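Local coordinates for protein hypoxanthine-guanine phosphoribosyltransferase (Leishmania tarentolae, PDB 1PZM) that probably converts guanine to GMP and hypoxanthine to IMP by transferring the phosphoribosyl group of 5-phosphoribosyl-1-pyrophosphate, within purine salvage, at residues Lys66-Asp74 / Tyr182-Arg191; Leu149-Gly160 / Leu166-Ala177. One frame throughout, in Å; residues are numbered along the deposited sequence.

Interaction 1: Lys66-Asp74 / Tyr182-Arg191; sequences KGSFIFTAD and YGMDFAESYR. Unlike the reference sequence in segment 182-191: G183 (reference Val), M184 (reference Trp), D185 (reference Thr), E188 (reference Asp), Y190 (reference Leu). Residue 189 of segment 182-191 comes from a tag, linker or insertion. With 5GP (guanosine-5'-monophosphate), chain C.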
loop_
_atom_site.group_PDB
_atom_site.type_symbol
_atom_site.label_atom_id
_atom_site.label_comp_id
_atom_site.label_asym_id
_atom_site.label_seq_id
_atom_site.Cartn_x
_atom_site.Cartn_y
_atom_site.Cartn_z
ATOM N N LYS A 66 -6.832 6.509 -1.225
ATOM C CA LYS A 66 -6.435 5.316 -0.427
ATOM C C LYS A 66 -6.459 4.076 -1.251
ATOM O O LYS A 66 -5.679 3.175 -1.053
ATOM C CB LYS A 66 -7.452 5.121 0.705
ATOM C CG LYS A 66 -7.421 6.198 1.867
ATOM C CD LYS A 66 -8.287 5.709 3.067
ATOM C CE LYS A 66 -8.311 6.657 4.260
ATOM N NZ LYS A 66 -9.053 5.969 5.359
ATOM N N GLY A 67 -7.413 4.035 -2.174
ATOM C CA GLY A 67 -7.844 2.790 -2.798
ATOM C C GLY A 67 -6.821 2.062 -3.615
ATOM O O GLY A 67 -6.958 0.843 -3.806
ATOM N N SER A 68 -5.824 2.764 -4.144
ATOM C CA SER A 68 -4.870 2.107 -5.037
ATOM C C SER A 68 -3.749 1.420 -4.275
ATOM O O SER A 68 -2.876 0.830 -4.903
ATOM C CB SER A 68 -4.274 3.091 -6.055
ATOM O OG SER A 68 -5.315 3.929 -6.566
ATOM N N PHE A 69 -3.741 1.520 -2.941
ATOM C CA PHE A 69 -2.583 0.937 -2.240
ATOM C C PHE A 69 -2.330 -0.556 -2.424
ATOM O O PHE A 69 -1.143 -0.982 -2.482
ATOM C CB PHE A 69 -2.484 1.337 -0.745
ATOM C CG PHE A 69 -3.206 0.418 0.222
ATOM C CD1 PHE A 69 -2.470 -0.344 1.141
ATOM C CD2 PHE A 69 -4.620 0.403 0.294
ATOM C CE1 PHE A 69 -3.122 -1.156 2.104
ATOM C CE2 PHE A 69 -5.287 -0.404 1.218
ATOM C CZ PHE A 69 -4.535 -1.213 2.107
ATOM N N ILE A 70 -3.371 -1.376 -2.447
ATOM C CA ILE A 70 -3.109 -2.805 -2.692
ATOM C C ILE A 70 -2.623 -3.131 -4.113
ATOM O O ILE A 70 -1.636 -3.850 -4.296
ATOM C CB ILE A 70 -4.287 -3.679 -2.235
ATOM C CG1 ILE A 70 -4.338 -3.582 -0.678
ATOM C CG2 ILE A 70 -4.093 -5.181 -2.729
ATOM C CD1 ILE A 70 -5.545 -4.133 0.015
ATOM N N PHE A 71 -3.288 -2.533 -5.098
ATOM C CA PHE A 71 -2.928 -2.693 -6.506
ATOM C C PHE A 71 -1.493 -2.234 -6.718
ATOM O O PHE A 71 -0.739 -2.895 -7.417
ATOM C CB PHE A 71 -3.914 -1.887 -7.378
ATOM C CG PHE A 71 -3.637 -1.987 -8.866
ATOM C CD1 PHE A 71 -3.397 -3.223 -9.476
ATOM C CD2 PHE A 71 -3.694 -0.824 -9.659
ATOM C CE1 PHE A 71 -3.129 -3.300 -10.836
ATOM C CE2 PHE A 71 -3.485 -0.912 -11.065
ATOM C CZ PHE A 71 -3.187 -2.131 -11.636
ATOM N N THR A 72 -1.127 -1.090 -6.113
ATOM C CA THR A 72 0.232 -0.586 -6.213
ATOM C C THR A 72 1.274 -1.621 -5.628
ATOM O O THR A 72 2.327 -1.883 -6.214
ATOM C CB THR A 72 0.388 0.786 -5.455
ATOM O OG1 THR A 72 -0.460 1.805 -6.042
ATOM C CG2 THR A 72 1.764 1.300 -5.694
ATOM N N ALA A 73 0.997 -2.144 -4.432
ATOM C CA ALA A 73 1.898 -3.109 -3.790
ATOM C C ALA A 73 2.118 -4.308 -4.683
ATOM O O ALA A 73 3.237 -4.830 -4.748
ATOM C CB ALA A 73 1.307 -3.576 -2.482
ATOM N N ASP A 74 1.037 -4.781 -5.317
ATOM C CA ASP A 74 1.125 -6.014 -6.128
ATOM C C ASP A 74 1.727 -5.689 -7.531
ATOM O O ASP A 74 2.604 -6.368 -8.009
ATOM C CB ASP A 74 -0.295 -6.592 -6.296
ATOM C CG ASP A 74 -0.828 -7.251 -5.013
ATOM O OD1 ASP A 74 -0.113 -7.233 -3.944
ATOM O OD2 ASP A 74 -1.966 -7.818 -5.001
ATOM N N TYR A 182 -9.993 -5.559 -2.435
ATOM C CA TYR A 182 -8.741 -5.262 -3.170
ATOM C C TYR A 182 -8.362 -3.729 -3.104
ATOM O O TYR A 182 -7.901 -3.085 -4.097
ATOM C CB TYR A 182 -8.790 -5.865 -4.583
ATOM C CG TYR A 182 -7.416 -6.055 -5.193
ATOM C CD1 TYR A 182 -6.638 -7.174 -4.858
ATOM C CD2 TYR A 182 -6.881 -5.093 -6.057
ATOM C CE1 TYR A 182 -5.351 -7.315 -5.343
ATOM C CE2 TYR A 182 -5.595 -5.225 -6.566
ATOM C CZ TYR A 182 -4.846 -6.357 -6.214
ATOM O OH TYR A 182 -3.569 -6.532 -6.738
ATOM N N GLY A 183 -8.522 -3.178 -1.885
ATOM C CA GLY A 183 -8.231 -1.768 -1.639
ATOM C C GLY A 183 -9.417 -0.850 -1.765
ATOM O O GLY A 183 -9.326 0.294 -1.305
ATOM N N MET A 184 -10.541 -1.285 -2.351
ATOM C CA MET A 184 -11.662 -0.334 -2.609
ATOM C C MET A 184 -12.706 -0.520 -1.520
ATOM O O MET A 184 -12.966 -1.665 -1.097
ATOM C CB MET A 184 -12.300 -0.632 -3.991
ATOM C CG MET A 184 -11.284 -0.293 -5.124
ATOM S SD MET A 184 -11.567 -0.981 -6.791
ATOM C CE MET A 184 -10.879 -2.696 -6.452
ATOM N N ASP A 185 -13.341 0.554 -1.096
ATOM C CA ASP A 185 -14.110 0.514 0.144
ATOM C C ASP A 185 -15.595 0.761 -0.089
ATOM O O ASP A 185 -16.001 1.253 -1.177
ATOM C CB ASP A 185 -13.634 1.603 1.080
ATOM C CG ASP A 185 -14.044 3.008 0.602
ATOM O OD1 ASP A 185 -13.784 3.340 -0.561
ATOM O OD2 ASP A 185 -14.621 3.819 1.341
ATOM N N PHE A 186 -16.401 0.431 0.916
ATOM C CA PHE A 186 -17.714 1.068 1.034
ATOM C C PHE A 186 -17.707 1.725 2.405
ATOM O O PHE A 186 -17.541 1.036 3.422
ATOM C CB PHE A 186 -18.903 0.118 0.904
ATOM C CG PHE A 186 -20.238 0.810 1.201
ATOM C CD1 PHE A 186 -20.771 1.711 0.311
ATOM C CD2 PHE A 186 -20.920 0.572 2.402
ATOM C CE1 PHE A 186 -21.981 2.344 0.590
ATOM C CE2 PHE A 186 -22.119 1.169 2.676
ATOM C CZ PHE A 186 -22.655 2.067 1.799
ATOM N N ALA A 187 -17.884 3.045 2.447
ATOM C CA ALA A 187 -17.794 3.800 3.742
ATOM C C ALA A 187 -16.528 3.415 4.608
ATOM O O ALA A 187 -16.638 3.172 5.789
ATOM C CB ALA A 187 -19.083 3.615 4.555
ATOM N N GLU A 188 -15.373 3.254 3.943
ATOM C CA GLU A 188 -14.063 2.969 4.549
ATOM C C GLU A 188 -13.841 1.480 4.848
ATOM O O GLU A 188 -12.695 1.094 5.188
ATOM C CB GLU A 188 -13.761 3.845 5.808
ATOM C CG GLU A 188 -13.706 5.359 5.507
ATOM C CD GLU A 188 -12.633 5.720 4.463
ATOM O OE1 GLU A 188 -11.633 4.994 4.291
ATOM O OE2 GLU A 188 -12.779 6.729 3.764
ATOM N N SER A 189 -14.913 0.680 4.771
ATOM C CA SER A 189 -14.829 -0.774 5.071
ATOM C C SER A 189 -14.541 -1.577 3.802
ATOM O O SER A 189 -14.712 -1.052 2.692
ATOM C CB SER A 189 -16.114 -1.300 5.747
ATOM O OG SER A 189 -16.306 -0.693 7.003
ATOM N N TYR A 190 -14.082 -2.828 3.973
ATOM C CA TYR A 190 -13.974 -3.814 2.892
ATOM C C TYR A 190 -12.763 -3.680 2.005
ATOM O O TYR A 190 -12.588 -4.489 1.112
ATOM C CB TYR A 190 -15.260 -3.875 2.031
ATOM C CG TYR A 190 -16.501 -3.918 2.887
ATOM C CD1 TYR A 190 -16.563 -4.752 4.004
ATOM C CD2 TYR A 190 -17.610 -3.115 2.599
ATOM C CE1 TYR A 190 -17.709 -4.776 4.820
ATOM C CE2 TYR A 190 -18.775 -3.152 3.414
ATOM C CZ TYR A 190 -18.805 -3.994 4.507
ATOM O OH TYR A 190 -19.888 -4.064 5.346
ATOM N N ARG A 191 -11.893 -2.714 2.259
ATOM C CA ARG A 191 -10.641 -2.614 1.482
ATOM C C ARG A 191 -9.767 -3.850 1.588
ATOM O O ARG A 191 -8.984 -4.110 0.693
ATOM C CB ARG A 191 -9.742 -1.484 2.032
ATOM C CG ARG A 191 -10.362 -0.062 1.851
ATOM C CD ARG A 191 -9.328 1.017 2.134
ATOM N NE ARG A 191 -9.975 2.310 2.248
ATOM C CZ ARG A 191 -10.357 3.081 1.222
ATOM N NH1 ARG A 191 -10.155 2.707 -0.051
ATOM N NH2 ARG A 191 -10.936 4.244 1.459
HETATM P P 5GP C . -14.412 9.314 -10.834
HETATM O O1P 5GP C . -13.788 8.548 -11.949
HETATM O O2P 5GP C . -15.838 9.645 -11.094
HETATM O O3P 5GP C . -13.672 10.599 -10.780
HETATM O "O5'" 5GP C . -14.234 8.486 -9.471
HETATM C "C5'" 5GP C . -14.604 9.009 -8.188
HETATM C "C4'" 5GP C . -13.990 8.195 -7.009
HETATM O "O4'" 5GP C . -14.728 7.009 -6.679
HETATM C "C3'" 5GP C . -12.554 7.725 -7.222
HETATM O "O3'" 5GP C . -11.782 7.833 -6.023
HETATM C "C2'" 5GP C . -12.757 6.267 -7.602
HETATM O "O2'" 5GP C . -11.584 5.539 -7.379
HETATM C "C1'" 5GP C . -13.964 5.820 -6.762
HETATM N N9 5GP C . -14.796 4.781 -7.439
HETATM C C8 5GP C . -15.589 4.862 -8.601
HETATM N N7 5GP C . -16.283 3.654 -8.776
HETATM C C5 5GP C . -16.099 2.983 -7.587
HETATM C C6 5GP C . -16.530 1.720 -7.159
HETATM O O6 5GP C . -17.201 0.965 -7.929
HETATM N N1 5GP C . -16.187 1.276 -5.883
HETATM C C2 5GP C . -15.438 2.099 -5.040
HETATM N N2 5GP C . -15.119 1.722 -3.804
HETATM N N3 5GP C . -15.004 3.323 -5.467
HETATM C C4 5GP C . -15.346 3.751 -6.736
HETATM O O HOH W 1 -5.827 -1.401 -4.580
#
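G67 and G183 bring their backbones together with CA atoms 4.7 Å apart, where a type I turn from K66 to F69 leads into helix 69-81 and meets an irregular loop. Two glycines illustrate how main chains can pack without side chains between them: G67 CA offers a C-H to G183 O at 3.3 Å. A water beside them donates to G67 O and Y182 O and accepts from F71 N, bridging loop and first helical turn. The Y182 ring meets the helix through I70 and D74. I70 CG2 sits over one face, 3.7 Å from the Y182 ring centroid, while Y182 OH donates to D74 OD2 at 2.7 Å, on the anti side of a carboxylate turned 61° from the ring; I70 CG2 stands anti to its backbone N, a rotation that aims this methyl at the tyrosine. At the other end the R191 guanidinium is sandwiched between K66 CB and D185 CB. Two bonds made at its edge fix its rotation, R191 NH1 donating in plane to G183 O at 2.8 Å and R191 NH2 to E188 OE1 at 3.0 Å. K66 NZ reaches E188 OE1 as well, at 3.0 Å, from the opposite face of the carboxylate, and bonds V88 O of the second subunit. D185, part of this network, also puts its backbone O 2.8 Å from N2 of GMP, so the loop lines the purine end of the pocket. In this type I phosphoribosyltransferase fold, Y182 packs on helix 30-48 and strand 196-199, F71 on strand 148-156, and D74 pairs with R77 of both subunits.

Interaction 2: Leu149-Gly160 / Leu166-Ala177; sequences LKTVVLLDKPSG and LVDYPVITIPRA. Unlike the reference sequence in segment 166-177: R176 (reference His). With 5GP (guanosine-5'-monophosphate), chain C.
Four acceptors surround the K157 NZ ammonium and share its three hydrogens: N7 of GMP at 2.6 Å, O6 of GMP at 2.7 Å, A177 O at 3.0 Å, and a water that joins it to R176 NE, weakly at the arginine end; R176 itself pairs with D129. A bend at chi3 (-68°) turns the K157 tip to the base, while K157 CG rests 3.6 Å from I174 CG1. This is how a parallel strand pair can deliver a ligand-reading group from its C-terminal end, here one that recognises the 6-oxopurine edge. Behind it, strands 149-153 and 169-173 run 8° from parallel, and backbone bonds continue past a corner at L154 and L155 to D156 and I174. L155 and I172 lie side by side on one face; on the other, water links D156 OD1 to T173 OG1, and D156 OD2 pairs with R161. At the opposite end T151 is held twice. D168 OD2 takes the T151 N-H on its anti lone pair (N to OD2 2.8 Å), and D168 N donates to T151 OG1 at 3.1 Å, the hydroxyl being placed between backbone N and carbonyl carbon (chi1 54°). Strand 120-125 flanks strand 148-156 through backbone bonds, and helix 30-48 covers Y169, V171 and L154, with Y169 OH bonded to D47.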
loop_
_atom_site.group_PDB
_atom_site.type_symbol
_atom_site.label_atom_id
_atom_site.label_comp_id
_atom_site.label_asym_id
_atom_site.label_seq_id
_atom_site.Cartn_x
_atom_site.Cartn_y
_atom_site.Cartn_z
ATOM N N LEU A 149 4.169 10.781 -19.017
ATOM C CA LEU A 149 3.115 10.468 -18.075
ATOM C C LEU A 149 2.218 9.385 -18.654
ATOM O O LEU A 149 1.689 9.532 -19.783
ATOM C CB LEU A 149 2.266 11.692 -17.815
ATOM C CG LEU A 149 1.010 11.308 -17.013
ATOM C CD1 LEU A 149 1.441 10.880 -15.588
ATOM C CD2 LEU A 149 -0.062 12.404 -17.001
ATOM N N LYS A 150 2.016 8.323 -17.889
ATOM C CA LYS A 150 1.105 7.283 -18.331
ATOM C C LYS A 150 0.191 6.922 -17.146
ATOM O O LYS A 150 0.496 7.276 -15.997
ATOM C CB LYS A 150 1.835 6.029 -18.848
ATOM C CG LYS A 150 2.666 6.182 -20.156
ATOM C CD LYS A 150 1.825 6.324 -21.442
ATOM C CE LYS A 150 2.711 6.857 -22.593
ATOM N NZ LYS A 150 1.917 7.606 -23.647
ATOM N N THR A 151 -0.946 6.278 -17.448
ATOM C CA THR A 151 -1.885 5.879 -16.417
ATOM C C THR A 151 -2.155 4.416 -16.483
ATOM O O THR A 151 -2.433 3.860 -17.594
ATOM C CB THR A 151 -3.225 6.625 -16.576
ATOM O OG1 THR A 151 -3.722 6.436 -17.947
ATOM C CG2 THR A 151 -3.027 8.113 -16.450
ATOM N N VAL A 152 -2.157 3.785 -15.313
ATOM C CA VAL A 152 -2.587 2.392 -15.239
ATOM C C VAL A 152 -3.767 2.307 -14.249
ATOM O O VAL A 152 -3.721 2.919 -13.151
ATOM C CB VAL A 152 -1.413 1.451 -14.825
ATOM C CG1 VAL A 152 -0.758 1.909 -13.465
ATOM C CG2 VAL A 152 -1.877 -0.020 -14.747
ATOM N N VAL A 153 -4.812 1.564 -14.616
ATOM C CA VAL A 153 -6.037 1.507 -13.804
ATOM C C VAL A 153 -6.445 0.042 -13.701
ATOM O O VAL A 153 -6.555 -0.634 -14.757
ATOM C CB VAL A 153 -7.209 2.323 -14.561
ATOM C CG1 VAL A 153 -8.568 2.184 -13.845
ATOM C CG2 VAL A 153 -6.857 3.829 -14.688
ATOM N N LEU A 154 -6.782 -0.441 -12.504
ATOM C CA LEU A 154 -7.131 -1.879 -12.409
ATOM C C LEU A 154 -8.490 -2.111 -13.038
ATOM O O LEU A 154 -8.661 -3.008 -13.891
ATOM C CB LEU A 154 -7.092 -2.415 -10.939
ATOM C CG LEU A 154 -7.487 -3.890 -10.727
ATOM C CD1 LEU A 154 -6.630 -4.881 -11.556
ATOM C CD2 LEU A 154 -7.452 -4.226 -9.201
ATOM N N LEU A 155 -9.455 -1.261 -12.647
ATOM C CA LEU A 155 -10.832 -1.427 -13.083
ATOM C C LEU A 155 -11.257 -0.181 -13.807
ATOM O O LEU A 155 -11.371 0.889 -13.231
ATOM C CB LEU A 155 -11.756 -1.662 -11.884
ATOM C CG LEU A 155 -11.478 -2.878 -11.029
ATOM C CD1 LEU A 155 -12.529 -2.892 -9.934
ATOM C CD2 LEU A 155 -11.574 -4.151 -11.937
ATOM N N ASP A 156 -11.536 -0.314 -15.098
ATOM C CA ASP A 156 -12.011 0.852 -15.872
ATOM C C ASP A 156 -13.487 0.677 -16.093
ATOM O O ASP A 156 -13.910 -0.380 -16.626
ATOM C CB ASP A 156 -11.259 0.899 -17.224
ATOM C CG ASP A 156 -11.340 2.255 -17.882
ATOM O OD1 ASP A 156 -11.036 2.356 -19.099
ATOM O OD2 ASP A 156 -11.691 3.272 -17.222
ATOM N N LYS A 157 -14.277 1.720 -15.782
ATOM C CA LYS A 157 -15.708 1.751 -16.114
ATOM C C LYS A 157 -15.994 2.810 -17.176
ATOM O O LYS A 157 -16.580 3.890 -16.865
ATOM C CB LYS A 157 -16.587 1.972 -14.837
ATOM C CG LYS A 157 -16.342 0.887 -13.737
ATOM C CD LYS A 157 -17.369 0.947 -12.537
ATOM C CE LYS A 157 -17.193 2.147 -11.755
ATOM N NZ LYS A 157 -17.780 2.105 -10.301
ATOM N N PRO A 158 -15.644 2.517 -18.444
ATOM C CA PRO A 158 -15.759 3.536 -19.503
ATOM C C PRO A 158 -17.203 3.969 -19.788
ATOM O O PRO A 158 -17.459 5.103 -20.302
ATOM C CB PRO A 158 -15.069 2.884 -20.729
ATOM C CG PRO A 158 -15.116 1.348 -20.491
ATOM C CD PRO A 158 -15.130 1.228 -18.967
ATOM N N SER A 159 -18.172 3.138 -19.424
ATOM C CA SER A 159 -19.554 3.580 -19.686
ATOM C C SER A 159 -19.931 4.713 -18.724
ATOM O O SER A 159 -20.902 5.324 -18.925
ATOM C CB SER A 159 -20.588 2.449 -19.614
ATOM O OG SER A 159 -20.638 1.863 -18.307
ATOM N N GLY A 160 -19.126 4.946 -17.688
ATOM C CA GLY A 160 -19.344 6.033 -16.753
ATOM C C GLY A 160 -18.779 7.418 -17.107
ATOM O O GLY A 160 -18.991 8.361 -16.330
ATOM N N LEU A 166 -7.087 9.855 -21.623
ATOM C CA LEU A 166 -6.209 8.731 -21.994
ATOM C C LEU A 166 -5.918 7.796 -20.823
ATOM O O LEU A 166 -5.143 8.193 -19.883
ATOM C CB LEU A 166 -4.897 9.253 -22.623
ATOM C CG LEU A 166 -3.927 8.153 -23.136
ATOM C CD1 LEU A 166 -4.490 7.453 -24.397
ATOM C CD2 LEU A 166 -2.457 8.690 -23.375
ATOM N N VAL A 167 -6.529 6.587 -20.833
ATOM C CA VAL A 167 -6.062 5.477 -19.903
ATOM C C VAL A 167 -5.157 4.512 -20.650
ATOM O O VAL A 167 -5.607 3.749 -21.516
ATOM C CB VAL A 167 -7.181 4.638 -19.231
ATOM C CG1 VAL A 167 -6.593 3.439 -18.476
ATOM C CG2 VAL A 167 -7.950 5.455 -18.213
ATOM N N ASP A 168 -3.864 4.632 -20.412
ATOM C CA ASP A 168 -2.911 3.862 -21.238
ATOM C C ASP A 168 -3.005 2.376 -20.922
ATOM O O ASP A 168 -2.925 1.555 -21.843
ATOM C CB ASP A 168 -1.486 4.327 -21.000
ATOM C CG ASP A 168 -1.364 5.812 -21.135
ATOM O OD1 ASP A 168 -1.325 6.270 -22.291
ATOM O OD2 ASP A 168 -1.371 6.583 -20.169
ATOM N N TYR A 169 -3.173 2.041 -19.628
ATOM C CA TYR A 169 -3.218 0.603 -19.255
ATOM C C TYR A 169 -4.451 0.242 -18.409
ATOM O O TYR A 169 -4.359 0.105 -17.194
ATOM C CB TYR A 169 -1.920 0.183 -18.552
ATOM C CG TYR A 169 -0.665 0.453 -19.369
ATOM C CD1 TYR A 169 -0.172 -0.495 -20.295
ATOM C CD2 TYR A 169 0.077 1.620 -19.157
ATOM C CE1 TYR A 169 0.961 -0.232 -21.034
ATOM C CE2 TYR A 169 1.223 1.884 -19.869
ATOM C CZ TYR A 169 1.667 0.961 -20.797
ATOM O OH TYR A 169 2.825 1.218 -21.485
ATOM N N PRO A 170 -5.599 0.032 -19.037
ATOM C CA PRO A 170 -6.780 -0.330 -18.275
ATOM C C PRO A 170 -6.733 -1.863 -18.181
ATOM O O PRO A 170 -6.972 -2.561 -19.192
ATOM C CB PRO A 170 -7.916 0.100 -19.176
ATOM C CG PRO A 170 -7.362 0.061 -20.628
ATOM C CD PRO A 170 -5.847 0.018 -20.491
ATOM N N VAL A 171 -6.485 -2.380 -16.988
ATOM C CA VAL A 171 -6.206 -3.817 -16.858
ATOM C C VAL A 171 -7.459 -4.621 -17.093
ATOM O O VAL A 171 -7.475 -5.579 -17.856
ATOM C CB VAL A 171 -5.625 -4.122 -15.464
ATOM C CG1 VAL A 171 -5.283 -5.594 -15.372
ATOM C CG2 VAL A 171 -4.351 -3.317 -15.251
ATOM N N ILE A 172 -8.536 -4.220 -16.433
ATOM C CA ILE A 172 -9.812 -4.918 -16.622
ATOM C C ILE A 172 -10.904 -3.907 -16.894
ATOM O O ILE A 172 -10.975 -2.905 -16.176
ATOM C CB ILE A 172 -10.173 -5.703 -15.351
ATOM C CG1 ILE A 172 -8.977 -6.560 -14.903
ATOM C CG2 ILE A 172 -11.454 -6.528 -15.581
ATOM C CD1 ILE A 172 -9.231 -7.312 -13.570
ATOM N N THR A 173 -11.748 -4.161 -17.906
ATOM C CA THR A 173 -12.839 -3.234 -18.258
ATOM C C THR A 173 -14.134 -3.850 -17.769
ATOM O O THR A 173 -14.387 -5.002 -18.063
ATOM C CB THR A 173 -12.855 -3.029 -19.785
ATOM O OG1 THR A 173 -11.669 -2.309 -20.145
ATOM C CG2 THR A 173 -14.035 -2.069 -20.260
ATOM N N ILE A 174 -14.950 -3.110 -17.005
ATOM C CA ILE A 174 -16.147 -3.722 -16.399
ATOM C C ILE A 174 -17.321 -2.806 -16.559
ATOM O O ILE A 174 -17.148 -1.608 -16.784
ATOM C CB ILE A 174 -15.993 -3.955 -14.871
ATOM C CG1 ILE A 174 -15.810 -2.600 -14.162
ATOM C CG2 ILE A 174 -14.858 -4.934 -14.558
ATOM C CD1 ILE A 174 -15.763 -2.656 -12.597
ATOM N N PRO A 175 -18.527 -3.341 -16.436
ATOM C CA PRO A 175 -19.708 -2.473 -16.543
ATOM C C PRO A 175 -19.883 -1.643 -15.278
ATOM O O PRO A 175 -19.100 -1.743 -14.308
ATOM C CB PRO A 175 -20.874 -3.442 -16.826
ATOM C CG PRO A 175 -20.401 -4.783 -16.393
ATOM C CD PRO A 175 -18.872 -4.756 -16.195
ATOM N N ARG A 176 -20.832 -0.725 -15.318
ATOM C CA ARG A 176 -21.081 0.078 -14.139
ATOM C C ARG A 176 -21.572 -0.818 -12.999
ATOM O O ARG A 176 -22.372 -1.764 -13.182
ATOM C CB ARG A 176 -21.981 1.247 -14.460
ATOM C CG ARG A 176 -21.157 2.376 -15.081
ATOM C CD ARG A 176 -21.719 3.761 -14.888
ATOM N NE ARG A 176 -21.236 4.373 -13.644
ATOM C CZ ARG A 176 -21.901 5.328 -12.985
ATOM N NH1 ARG A 176 -23.061 5.768 -13.460
ATOM N NH2 ARG A 176 -21.414 5.855 -11.862
ATOM N N ALA A 177 -20.992 -0.605 -11.854
ATOM C CA ALA A 177 -21.432 -1.325 -10.704
ATOM C C ALA A 177 -20.577 -0.799 -9.564
ATOM O O ALA A 177 -19.435 -0.360 -9.757
ATOM C CB ALA A 177 -21.206 -2.823 -10.908
HETATM P P 5GP C . -14.412 9.314 -10.834
HETATM O O1P 5GP C . -13.788 8.548 -11.949
HETATM O O2P 5GP C . -15.838 9.645 -11.094
HETATM O O3P 5GP C . -13.672 10.599 -10.780
HETATM O "O5'" 5GP C . -14.234 8.486 -9.471
HETATM C "C5'" 5GP C . -14.604 9.009 -8.188
HETATM C "C4'" 5GP C . -13.990 8.195 -7.009
HETATM O "O4'" 5GP C . -14.728 7.009 -6.679
HETATM C "C3'" 5GP C . -12.554 7.725 -7.222
HETATM O "O3'" 5GP C . -11.782 7.833 -6.023
HETATM C "C2'" 5GP C . -12.757 6.267 -7.602
HETATM O "O2'" 5GP C . -11.584 5.539 -7.379
HETATM C "C1'" 5GP C . -13.964 5.820 -6.762
HETATM N N9 5GP C . -14.796 4.781 -7.439
HETATM C C8 5GP C . -15.589 4.862 -8.601
HETATM N N7 5GP C . -16.283 3.654 -8.776
HETATM C C5 5GP C . -16.099 2.983 -7.587
HETATM C C6 5GP C . -16.530 1.720 -7.159
HETATM O O6 5GP C . -17.201 0.965 -7.929
HETATM N N1 5GP C . -16.187 1.276 -5.883
HETATM C C2 5GP C . -15.438 2.099 -5.040
HETATM N N2 5GP C . -15.119 1.722 -3.804
HETATM N N3 5GP C . -15.004 3.323 -5.467
HETATM C C4 5GP C . -15.346 3.751 -6.736
HETATM O O HOH W 2 -11.551 0.222 -20.864
HETATM O O HOH W 3 -19.889 3.432 -11.247
#

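Overall arrangement
From the N terminus, the chain passes helix 30-48 and strand 59-64 before reaching 66-74, the first half of interaction 1. Its partner follows after 107 intervening residues, and the long loop so closed contains all of interaction 2, whose own segments are separated by just five residues. The contacts are therefore nested and do not cross. Interaction 2 joins two neighbouring strands of the parallel sheet; interaction 1 ties helix 69-81 to the loop between strands 179-180 and 196-199. They meet where F71 and Y182 pack on L154 and M184 on L155, and both reach GMP, showing how local and distant closures can converge on one pocket.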